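Local coordinates for protein nucleoside phosphorylase, putative (PDB 3BJE) that catalyses the reversible phosphorolysis of uridine to uracil and ribose 1-phosphate, working as a homodimeric uridine phosphorylase, at residues A[182-186]-A[187-191]; A[290-293]-A[294-297]; A[212-215]-A[216-220]. One frame throughout, in Å; residues are numbered along the deposited sequence.

Contact 1: residues A[182-186]-A[187-191]; sequences RETSK and DQQEI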
ATOM      1  N   ARG A 182       6.265  -5.658 -21.723  1.00 20.50           N
ATOM      2  CA  ARG A 182       6.383  -7.103 -21.868  1.00 22.09           C
ATOM      3  C   ARG A 182       5.172  -7.687 -22.584  1.00 23.02           C
ATOM      4  O   ARG A 182       4.039  -7.305 -22.310  1.00 19.53           O
ATOM      5  CB  ARG A 182       6.614  -7.775 -20.517  1.00 21.50           C
ATOM      6  CG  ARG A 182       8.063  -7.661 -20.093  1.00 25.20           C
ATOM      7  CD  ARG A 182       8.279  -8.034 -18.660  1.00 28.44           C
ATOM      8  NE  ARG A 182       7.790  -9.362 -18.310  1.00 30.36           N
ATOM      9  CZ  ARG A 182       8.430 -10.502 -18.547  1.00 33.73           C
ATOM     10  NH1 ARG A 182       9.599 -10.510 -19.186  1.00 38.26           N
ATOM     11  NH2 ARG A 182       7.890 -11.655 -18.145  1.00 33.53           N
ATOM     12  N   GLU A 183       5.420  -8.623 -23.495  1.00 22.63           N
ATOM     13  CA  GLU A 183       4.349  -9.217 -24.271  1.00 26.68           C
ATOM     14  C   GLU A 183       3.395  -9.983 -23.374  1.00 23.89           C
ATOM     15  O   GLU A 183       3.791 -10.539 -22.348  1.00 24.17           O
ATOM     16  CB  GLU A 183       4.918 -10.124 -25.363  1.00 29.17           C
ATOM     17  CG  GLU A 183       5.563  -9.333 -26.501  1.00 34.03           C
ATOM     18  CD  GLU A 183       6.155 -10.219 -27.573  1.00 36.49           C
ATOM     19  OE1 GLU A 183       5.420 -11.078 -28.115  1.00 43.79           O
ATOM     20  OE2 GLU A 183       7.360 -10.052 -27.874  1.00 43.37           O
ATOM     21  N   THR A 184       2.121  -9.961 -23.742  1.00 21.46           N
ATOM     22  CA  THR A 184       1.097 -10.656 -22.991  1.00 19.37           C
ATOM     23  C   THR A 184       0.342 -11.560 -23.956  1.00 20.71           C
ATOM     24  O   THR A 184       0.497 -11.463 -25.178  1.00 20.58           O
ATOM     25  CB  THR A 184       0.111  -9.677 -22.327  1.00 20.67           C
ATOM     26  OG1 THR A 184      -0.657  -9.018 -23.333  1.00 22.85           O
ATOM     27  CG2 THR A 184       0.844  -8.614 -21.511  1.00 20.69           C
ATOM     28  N   SER A 185      -0.467 -12.453 -23.399  1.00 19.55           N
ATOM     29  CA  SER A 185      -1.260 -13.379 -24.200  1.00 17.64           C
ATOM     30  C   SER A 185      -2.300 -12.635 -25.021  1.00 17.02           C
ATOM     31  O   SER A 185      -2.610 -11.476 -24.737  1.00 17.83           O
ATOM     32  CB  SER A 185      -1.983 -14.349 -23.288  1.00 17.75           C
ATOM     33  OG  SER A 185      -2.964 -13.662 -22.526  1.00 19.76           O
ATOM     34  N   LYS A 186      -2.848 -13.312 -26.024  1.00 17.38           N
ATOM     35  CA  LYS A 186      -3.936 -12.751 -26.807  1.00 17.31           C
ATOM     36  C   LYS A 186      -5.127 -12.384 -25.919  1.00 18.55           C
ATOM     37  O   LYS A 186      -5.723 -11.308 -26.092  1.00 19.47           O
ATOM     38  CB  LYS A 186      -4.377 -13.722 -27.903  1.00 18.90           C
ATOM     39  CG  LYS A 186      -3.314 -14.023 -28.944  1.00 26.46           C
ATOM     40  CD  LYS A 186      -2.881 -12.783 -29.715  1.00 33.71           C
ATOM     41  CE  LYS A 186      -2.047 -13.161 -30.943  1.00 41.29           C
ATOM     42  NZ  LYS A 186      -1.567 -11.958 -31.696  1.00 45.41           N
ATOM     43  N   ASP A 187      -5.468 -13.246 -24.959  1.00 18.08           N
ATOM     44  CA  ASP A 187      -6.584 -12.945 -24.064  1.00 17.64           C
ATOM     45  C   ASP A 187      -6.330 -11.662 -23.260  1.00 18.13           C
ATOM     46  O   ASP A 187      -7.215 -10.801 -23.126  1.00 19.40           O
ATOM     47  CB  ASP A 187      -6.843 -14.111 -23.117  1.00 18.84           C
ATOM     48  CG  ASP A 187      -7.607 -15.237 -23.770  1.00 19.46           C
ATOM     49  OD1 ASP A 187      -8.107 -15.079 -24.908  1.00 19.12           O
ATOM     50  OD2 ASP A 187      -7.731 -16.298 -23.124  1.00 20.32           O
ATOM     51  N   GLN A 188      -5.118 -11.521 -22.727  1.00 17.34           N
ATOM     52  CA  GLN A 188      -4.781 -10.302 -21.981  1.00 17.18           C
ATOM     53  C   GLN A 188      -4.775  -9.047 -22.874  1.00 16.59           C
ATOM     54  O   GLN A 188      -5.156  -7.951 -22.428  1.00 18.23           O
ATOM     55  CB  GLN A 188      -3.432 -10.463 -21.275  1.00 15.60           C
ATOM     56  CG  GLN A 188      -3.507 -11.340 -20.032  1.00 18.96           C
ATOM     57  CD  GLN A 188      -2.214 -11.417 -19.257  1.00 17.87           C
ATOM     58  OE1 GLN A 188      -1.558 -10.407 -19.006  1.00 19.00           O
ATOM     59  NE2 GLN A 188      -1.834 -12.634 -18.864  1.00 19.61           N
ATOM     60  N   GLN A 189      -4.333  -9.187 -24.121  1.00 17.40           N
ATOM     61  CA  GLN A 189      -4.368  -8.055 -25.051  1.00 19.86           C
ATOM     62  C   GLN A 189      -5.804  -7.592 -25.300  1.00 19.67           C
ATOM     63  O   GLN A 189      -6.070  -6.382 -25.398  1.00 18.88           O
ATOM     64  CB  GLN A 189      -3.718  -8.423 -26.382  1.00 19.64           C
ATOM     65  CG  GLN A 189      -2.210  -8.504 -26.323  1.00 17.10           C
ATOM     66  CD  GLN A 189      -1.616  -9.063 -27.587  1.00 22.43           C
ATOM     67  OE1 GLN A 189      -1.982  -8.656 -28.688  1.00 26.07           O
ATOM     68  NE2 GLN A 189      -0.702 -10.017 -27.442  1.00 22.17           N
ATOM     69  N   GLU A 190      -6.729  -8.547 -25.403  1.00 17.67           N
ATOM     70  CA  GLU A 190      -8.139  -8.239 -25.619  1.00 18.59           C
ATOM     71  C   GLU A 190      -8.749  -7.546 -24.393  1.00 17.83           C
ATOM     72  O   GLU A 190      -9.476  -6.559 -24.521  1.00 18.99           O
ATOM     73  CB  GLU A 190      -8.905  -9.523 -25.959  1.00 21.00           C
ATOM     74  CG  GLU A 190     -10.391  -9.326 -26.239  1.00 20.44           C
ATOM     75  CD  GLU A 190     -10.699  -8.456 -27.464  1.00 24.44           C
ATOM     76  OE1 GLU A 190      -9.772  -8.029 -28.210  1.00 24.88           O
ATOM     77  OE2 GLU A 190     -11.902  -8.197 -27.670  1.00 24.95           O
ATOM     78  N   ILE A 191      -8.430  -8.045 -23.198  1.00 17.31           N
ATOM     79  CA  ILE A 191      -8.883  -7.390 -21.966  1.00 18.82           C
ATOM     80  C   ILE A 191      -8.394  -5.939 -21.941  1.00 17.82           C
ATOM     81  O   ILE A 191      -9.173  -5.025 -21.711  1.00 19.50           O
ATOM     82  CB  ILE A 191      -8.408  -8.154 -20.689  1.00 18.57           C
ATOM     83  CG1 ILE A 191      -9.158  -9.483 -20.564  1.00 18.14           C
ATOM     84  CG2 ILE A 191      -8.604  -7.294 -19.434  1.00 18.31           C
ATOM     85  CD1 ILE A 191      -8.597 -10.435 -19.503  1.00 20.51           C
TER
HETATM   86  O   HOH W   1      -2.157  -6.832 -22.169  1.00 30.70           O

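Contact 2: residues A[290-293]-A[294-297]; sequences NIEM and ETSA. With R1P (1-O-phosphono-alpha-D-ribofuranose), chain C; URA (uracil), chain D.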
ATOM      1  N   ASN A 290     -14.692  -8.972  -9.579  1.00 16.01           N
ATOM      2  CA  ASN A 290     -14.381  -8.343  -8.316  1.00 17.39           C
ATOM      3  C   ASN A 290     -13.353  -7.243  -8.433  1.00 18.99           C
ATOM      4  O   ASN A 290     -12.639  -7.163  -9.422  1.00 18.37           O
ATOM      5  CB  ASN A 290     -13.994  -9.367  -7.226  1.00 18.36           C
ATOM      6  CG  ASN A 290     -12.735 -10.166  -7.551  1.00 20.45           C
ATOM      7  OD1 ASN A 290     -12.490 -10.561  -8.690  1.00 19.58           O
ATOM      8  ND2 ASN A 290     -11.945 -10.441  -6.513  1.00 20.64           N
ATOM      9  N   ILE A 291     -13.319  -6.404  -7.402  1.00 17.94           N
ATOM     10  CA  ILE A 291     -12.366  -5.296  -7.280  1.00 17.37           C
ATOM     11  C   ILE A 291     -11.748  -5.364  -5.887  1.00 17.39           C
ATOM     12  O   ILE A 291     -12.475  -5.498  -4.892  1.00 18.06           O
ATOM     13  CB  ILE A 291     -13.055  -3.918  -7.413  1.00 19.24           C
ATOM     14  CG1 ILE A 291     -13.783  -3.801  -8.753  1.00 21.75           C
ATOM     15  CG2 ILE A 291     -12.040  -2.770  -7.211  1.00 20.59           C
ATOM     16  CD1 ILE A 291     -14.814  -2.656  -8.797  1.00 22.68           C
ATOM     17  N   GLU A 292     -10.429  -5.267  -5.813  1.00 19.22           N
ATOM     18  CA  GLU A 292      -9.712  -5.283  -4.538  1.00 17.91           C
ATOM     19  C   GLU A 292      -8.337  -4.601  -4.720  1.00 18.41           C
ATOM     20  O   GLU A 292      -8.141  -3.826  -5.691  1.00 17.82           O
ATOM     21  CB  GLU A 292      -9.634  -6.708  -3.951  1.00 17.30           C
ATOM     22  CG  GLU A 292      -9.203  -7.816  -4.924  1.00 17.83           C
ATOM     23  CD  GLU A 292      -7.746  -7.694  -5.286  1.00 19.55           C
ATOM     24  OE1 GLU A 292      -6.917  -8.224  -4.513  1.00 21.52           O
ATOM     25  OE2 GLU A 292      -7.458  -7.048  -6.322  1.00 21.59           O
ATOM     26  N   MET A 293      -7.384  -4.858  -3.825  1.00 18.05           N
ATOM     27  CA  MET A 293      -6.158  -4.040  -3.795  1.00 17.97           C
ATOM     28  C   MET A 293      -4.808  -4.768  -3.924  1.00 17.92           C
ATOM     29  O   MET A 293      -3.773  -4.118  -3.826  1.00 19.52           O
ATOM     30  CB  MET A 293      -6.152  -3.188  -2.520  1.00 20.66           C
ATOM     31  CG  MET A 293      -7.294  -2.182  -2.476  1.00 20.63           C
ATOM     32  SD  MET A 293      -7.372  -1.167  -0.990  1.00 19.39           S
ATOM     33  CE  MET A 293      -5.801  -0.247  -1.127  1.00 19.48           C
ATOM     34  N   GLU A 294      -4.804  -6.086  -4.160  1.00 17.82           N
ATOM     35  CA  GLU A 294      -3.544  -6.861  -4.200  1.00 17.27           C
ATOM     36  C   GLU A 294      -3.304  -7.782  -5.396  1.00 17.76           C
ATOM     37  O   GLU A 294      -2.156  -8.092  -5.708  1.00 19.79           O
ATOM     38  CB  GLU A 294      -3.426  -7.704  -2.916  1.00 20.23           C
ATOM     39  CG  GLU A 294      -3.230  -6.867  -1.644  1.00 20.25           C
ATOM     40  CD  GLU A 294      -4.522  -6.556  -0.892  1.00 21.62           C
ATOM     41  OE1 GLU A 294      -5.457  -7.370  -0.911  1.00 29.02           O
ATOM     42  OE2 GLU A 294      -4.621  -5.470  -0.242  1.00 19.90           O
ATOM     43  N   THR A 295      -4.366  -8.226  -6.055  1.00 18.07           N
ATOM     44  CA  THR A 295      -4.265  -9.409  -6.905  1.00 16.99           C
ATOM     45  C   THR A 295      -3.427  -9.205  -8.162  1.00 17.60           C
ATOM     46  O   THR A 295      -2.671 -10.087  -8.544  1.00 19.52           O
ATOM     47  CB  THR A 295      -5.682  -9.951  -7.225  1.00 17.37           C
ATOM     48  OG1 THR A 295      -6.241 -10.465  -6.020  1.00 19.88           O
ATOM     49  CG2 THR A 295      -5.643 -11.077  -8.256  1.00 19.30           C
ATOM     50  N   SER A 296      -3.569  -8.058  -8.828  1.00 17.31           N
ATOM     51  CA  SER A 296      -2.827  -7.805 -10.057  1.00 17.18           C
ATOM     52  C   SER A 296      -1.325  -8.039  -9.864  1.00 18.21           C
ATOM     53  O   SER A 296      -0.709  -8.764 -10.657  1.00 18.52           O
ATOM     54  CB  SER A 296      -3.046  -6.368 -10.530  1.00 19.24           C
ATOM     55  OG  SER A 296      -2.685  -5.449  -9.513  1.00 17.60           O
ATOM     56  N   ALA A 297      -0.735  -7.454  -8.814  1.00 17.13           N
ATOM     57  CA  ALA A 297       0.722  -7.574  -8.570  1.00 16.72           C
ATOM     58  C   ALA A 297       1.098  -8.982  -8.102  1.00 17.29           C
ATOM     59  O   ALA A 297       2.172  -9.494  -8.418  1.00 18.16           O
ATOM     60  CB  ALA A 297       1.212  -6.541  -7.539  1.00 19.55           C
TER
HETATM   61  C5  R1P C 401      -9.313  -3.079   2.040  1.00 22.94           C
HETATM   62  O5  R1P C 401     -10.363  -3.035   3.017  1.00 20.82           O
HETATM   63  C4  R1P C 401      -8.567  -4.398   2.116  1.00 21.45           C
HETATM   64  O4  R1P C 401      -9.470  -5.518   2.088  1.00 28.06           O
HETATM   65  C1  R1P C 401      -9.186  -6.370   0.972  1.00 27.13           C
HETATM   66  C2  R1P C 401      -8.466  -5.436  -0.016  1.00 24.34           C
HETATM   67  O2  R1P C 401      -7.735  -6.066  -1.093  1.00 19.17           O
HETATM   68  C3  R1P C 401      -7.623  -4.588   0.941  1.00 21.59           C
HETATM   69  O3  R1P C 401      -6.450  -5.279   1.402  1.00 20.92           O
HETATM   70  O1  R1P C 401      -8.442  -7.582   1.332  1.00 24.69           O
HETATM   71  P   R1P C 401      -8.064  -8.140   2.801  1.00 24.37           P
HETATM   72  O1P R1P C 401      -7.128  -7.019   3.273  1.00 24.46           O
HETATM   73  O2P R1P C 401      -7.355  -9.453   2.519  1.00 25.15           O
HETATM   74  O3P R1P C 401      -9.295  -8.237   3.643  1.00 25.49           O
HETATM   75  N1  URA D 501     -11.992  -4.577  -0.449  1.00 23.69           N
HETATM   76  C2  URA D 501     -11.782  -3.699  -1.455  1.00 17.09           C
HETATM   77  O2  URA D 501     -10.608  -3.402  -1.845  1.00 16.44           O
HETATM   78  N3  URA D 501     -12.814  -3.111  -2.040  1.00 18.01           N
HETATM   79  C4  URA D 501     -14.078  -3.366  -1.652  1.00 19.21           C
HETATM   80  O4  URA D 501     -15.005  -2.788  -2.244  1.00 20.74           O
HETATM   81  C5  URA D 501     -14.314  -4.250  -0.617  1.00 21.54           C
HETATM   82  C6  URA D 501     -13.226  -4.855  -0.018  1.00 22.36           C

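Contact 3: residues A[212-215]-A[216-220]; sequences HPNI and TKSIC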
ATOM      1  N   HIS A 212      -2.223 -18.497 -12.234  1.00 21.13           N
ATOM      2  CA  HIS A 212      -1.754 -19.731 -12.861  1.00 20.52           C
ATOM      3  C   HIS A 212      -2.938 -20.669 -12.971  1.00 20.53           C
ATOM      4  O   HIS A 212      -3.688 -20.824 -11.998  1.00 20.97           O
ATOM      5  CB  HIS A 212      -0.643 -20.371 -12.031  1.00 21.37           C
ATOM      6  CG  HIS A 212       0.080 -21.459 -12.753  1.00 20.99           C
ATOM      7  ND1 HIS A 212      -0.460 -22.710 -12.952  1.00 20.80           N
ATOM      8  CD2 HIS A 212       1.296 -21.474 -13.348  1.00 22.68           C
ATOM      9  CE1 HIS A 212       0.394 -23.454 -13.629  1.00 21.02           C
ATOM     10  NE2 HIS A 212       1.466 -22.725 -13.886  1.00 22.26           N
ATOM     11  N   PRO A 213      -3.136 -21.293 -14.157  1.00 21.43           N
ATOM     12  CA  PRO A 213      -4.281 -22.180 -14.366  1.00 22.70           C
ATOM     13  C   PRO A 213      -4.395 -23.293 -13.336  1.00 23.48           C
ATOM     14  O   PRO A 213      -5.505 -23.674 -12.964  1.00 25.92           O
ATOM     15  CB  PRO A 213      -4.021 -22.757 -15.764  1.00 22.48           C
ATOM     16  CG  PRO A 213      -3.204 -21.708 -16.452  1.00 24.73           C
ATOM     17  CD  PRO A 213      -2.329 -21.144 -15.381  1.00 21.57           C
ATOM     18  N   ASN A 214      -3.256 -23.796 -12.869  1.00 22.21           N
ATOM     19  CA  ASN A 214      -3.247 -24.844 -11.849  1.00 21.71           C
ATOM     20  C   ASN A 214      -3.837 -24.358 -10.529  1.00 22.81           C
ATOM     21  O   ASN A 214      -4.521 -25.104  -9.829  1.00 22.84           O
ATOM     22  CB  ASN A 214      -1.823 -25.353 -11.621  1.00 21.18           C
ATOM     23  CG  ASN A 214      -1.771 -26.532 -10.678  1.00 25.79           C
ATOM     24  OD1 ASN A 214      -2.534 -27.488 -10.819  1.00 26.94           O
ATOM     25  ND2 ASN A 214      -0.853 -26.480  -9.712  1.00 22.93           N
ATOM     26  N   ILE A 215      -3.582 -23.095 -10.200  1.00 21.96           N
ATOM     27  CA  ILE A 215      -4.126 -22.515  -8.983  1.00 22.20           C
ATOM     28  C   ILE A 215      -5.636 -22.297  -9.121  1.00 22.72           C
ATOM     29  O   ILE A 215      -6.395 -22.690  -8.238  1.00 25.33           O
ATOM     30  CB  ILE A 215      -3.430 -21.208  -8.634  1.00 21.06           C
ATOM     31  CG1 ILE A 215      -1.946 -21.473  -8.325  1.00 21.01           C
ATOM     32  CG2 ILE A 215      -4.123 -20.522  -7.459  1.00 25.11           C
ATOM     33  CD1 ILE A 215      -1.705 -22.307  -7.058  1.00 22.97           C
ATOM     34  N   THR A 216      -6.070 -21.679 -10.221  1.00 23.21           N
ATOM     35  CA  THR A 216      -7.492 -21.433 -10.443  1.00 24.11           C
ATOM     36  C   THR A 216      -8.250 -22.755 -10.426  1.00 23.95           C
ATOM     37  O   THR A 216      -9.290 -22.863  -9.777  1.00 26.78           O
ATOM     38  CB  THR A 216      -7.759 -20.713 -11.785  1.00 22.96           C
ATOM     39  OG1 THR A 216      -7.040 -19.470 -11.820  1.00 24.45           O
ATOM     40  CG2 THR A 216      -9.232 -20.402 -11.958  1.00 24.32           C
ATOM     41  N   LYS A 217      -7.722 -23.763 -11.122  1.00 24.10           N
ATOM     42  CA  LYS A 217      -8.362 -25.084 -11.205  1.00 26.67           C
ATOM     43  C   LYS A 217      -8.478 -25.720  -9.827  1.00 22.15           C
ATOM     44  O   LYS A 217      -9.527 -26.257  -9.473  1.00 25.61           O
ATOM     45  CB  LYS A 217      -7.574 -26.011 -12.137  1.00 26.98           C
ATOM     46  CG  LYS A 217      -8.243 -27.360 -12.431  1.00 32.67           C
ATOM     47  CD  LYS A 217      -7.239 -28.349 -13.024  1.00 33.09           C
ATOM     48  CE  LYS A 217      -7.925 -29.624 -13.513  1.00 35.94           C
ATOM     49  NZ  LYS A 217      -6.962 -30.639 -14.044  1.00 41.17           N
ATOM     50  N   SER A 218      -7.390 -25.662  -9.060  0.50 21.27           N
ATOM     51  CA  SER A 218      -7.354 -26.223  -7.710  0.50 19.62           C
ATOM     52  C   SER A 218      -8.391 -25.574  -6.789  0.50 19.79           C
ATOM     53  O   SER A 218      -9.113 -26.272  -6.068  0.50 21.23           O
ATOM     54  CB  SER A 218      -5.952 -26.087  -7.110  0.50 20.11           C
ATOM     55  OG  SER A 218      -5.007 -26.874  -7.818  0.50 21.02           O
ATOM     56  N   ILE A 219      -8.475 -24.247  -6.825  1.00 19.26           N
ATOM     57  CA  ILE A 219      -9.468 -23.514  -6.028  1.00 18.57           C
ATOM     58  C   ILE A 219     -10.910 -23.954  -6.375  1.00 19.20           C
ATOM     59  O   ILE A 219     -11.696 -24.300  -5.485  1.00 21.63           O
ATOM     60  CB  ILE A 219      -9.315 -21.995  -6.170  1.00 20.24           C
ATOM     61  CG1 ILE A 219      -7.977 -21.535  -5.573  1.00 22.77           C
ATOM     62  CG2 ILE A 219     -10.473 -21.289  -5.459  1.00 20.40           C
ATOM     63  CD1 ILE A 219      -7.555 -20.108  -5.972  1.00 18.92           C
ATOM     64  N   CYS A 220     -11.221 -23.983  -7.668  1.00 21.05           N
ATOM     65  CA  CYS A 220     -12.560 -24.365  -8.130  1.00 21.16           C
ATOM     66  C   CYS A 220     -12.916 -25.787  -7.736  1.00 21.67           C
ATOM     67  O   CYS A 220     -14.033 -26.051  -7.277  1.00 22.48           O
ATOM     68  CB  CYS A 220     -12.675 -24.200  -9.645  1.00 22.29           C
ATOM     69  SG  CYS A 220     -12.543 -22.476 -10.147  1.00 30.09           S
TER

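Contact 1: residues A[182-186]-A[187-191]
The start of helix 186-198 is a serine N-cap: S185 points its hydroxyl forward, over the first turn, and accepts the backbone NH of Q188. The bond from Q188 N to S185 OG is 3.0 Å long and nearly straight (165°). It is possible because OG sits between the backbone N and the carbonyl carbon of S185 (chi1 67°), a torsion that brings OG over the NH groups of the first turn. Regular helical bonding follows at once, with Q189 N reaching S185 O at 2.9 Å and E190 N reaching K186 O at 3.0 Å. From the helix side, Q189 reaches back across the same turn. Extended beyond CG, it sends its amide to the loop, where NE2 lies 2.9 Å from T184 O; the acceptor falls in the plane of the amide, but the donor stands well above the carbonyl plane, 42° out of it. The hydroxyl of T184 lies against the stem of this glutamine, OG1 being 3.4 Å from Q189 CG, and also rests 3.7 Å from Q188 CB. The same OG1 meets a water at 2.9 Å, which gives a weak bond to Q188 O. K186 runs beside Q189, both pointing the same way. Toward the interior, D187 hydrogen-bonds through OD1 to the NH of S282, while I191 packs on F279 and L281 of strand 279-281. A surface helix thus begins with a classic N-cap, reinforced by a glutamine side chain that ties its first turn to the preceding loop.

Contact 2: residues A[290-293]-A[294-297]
E292 and T295 cross at about a right angle, so that the threonine hydroxyl meets the glutamate carboxylate over a face: T295 OG1 donates to E292 OE1 at 2.8 Å, from 74° out of the carboxylate plane. E294 N reaches the same oxygen from the opposite face, at 3.0 Å. The glutamate can turn back in this way because its chain is bent at chi2 (71°), which brings the carboxylate back to the NH groups of the turn. T246 hydrogen-bonds to OE2.

E294 is oriented quite differently, its carboxylate facing the diol of the bound ribose 1-phosphate. The bond from sugar O3 to E294 OE2 is unusually short at 2.5 Å, so its exact length is doubtful, and the place of E294 OE1, near O2, is also less sure. M293 N donates to the sugar O2 at 3.0 Å, and M293 CG lies 3.6 Å from O2 of the uracil. R145 pairs with both carboxylates, which probably offsets the closeness of the two OE1 atoms (4.0 Å). E292 lines the pocket with its CB and backbone while its carboxylate grips the turn, consistent with E292 fixing the turn that presents M293 N and the E294 carboxylate to the ribose hydroxyls.

Contact 3: residues A[212-215]-A[216-220]
N214 O is approached by two groups of S218, which come from opposite faces of the carbonyl plane. S218 N makes the ordinary helical bond at 3.0 Å, standing 37° above that plane. S218 OG adds a second bond of 2.7 Å, though it belongs to one of two modelled conformers and is less certain for that reason. With chi1 at -66°, OG stays beside its own backbone N and faces N214 O.

The two preceding carbonyls bond likewise: H212 O takes T216 N at 3.1 Å and P213 O takes K217 N at 2.9 Å. The imidazole of H212 caps the helix: its ND1 accepts N214 N at 3.0 Å, with the donor close to the ring plane. An accepting ND1 suggests that in a neutral ring the proton would sit on NE2. P213 lies over one face of this ring, its CD 3.3 Å above the plane and offset toward the rim.

Along the inner side, I215 and I219 meet obliquely, the branch methyl CG2 of I215 lying 3.8 Å from the terminal CD1 of I219. Both rest on I144 of strand 142-151, and I219 also touches I342 and A345 of helix 329-348. The polar ends find partners beyond the helix, with N214 ND2 bonded to Q308 and to the C-terminal A349, and T216 OG1 to the carbonyl of T164. Such is the opening of an amphipathic helix packed on strands 142-151 and 239-246, with a histidine at the N-cap and a proline in the first turn.

In the fold
All three contacts illustrate one principle, a helix start secured by its neighbours in sequence, yet they occupy different depths of the fold. Contact 2 is buried, its centre about 7 Å from that of the chain, and it forms part of the ribose 1-phosphate and uracil pockets; the M293 side chain lies about 6 Å from a bound calcium ion. Contact 1 is at the surface, about 19 Å out, and contact 3 is intermediate, about 12 Å out. Centre to centre, contact 2 lies about 18 Å from contact 1 and about 17 Å from contact 3, and none touches another. Contacts 1 and 3 lie away from the nucleoside pocket and the calcium site.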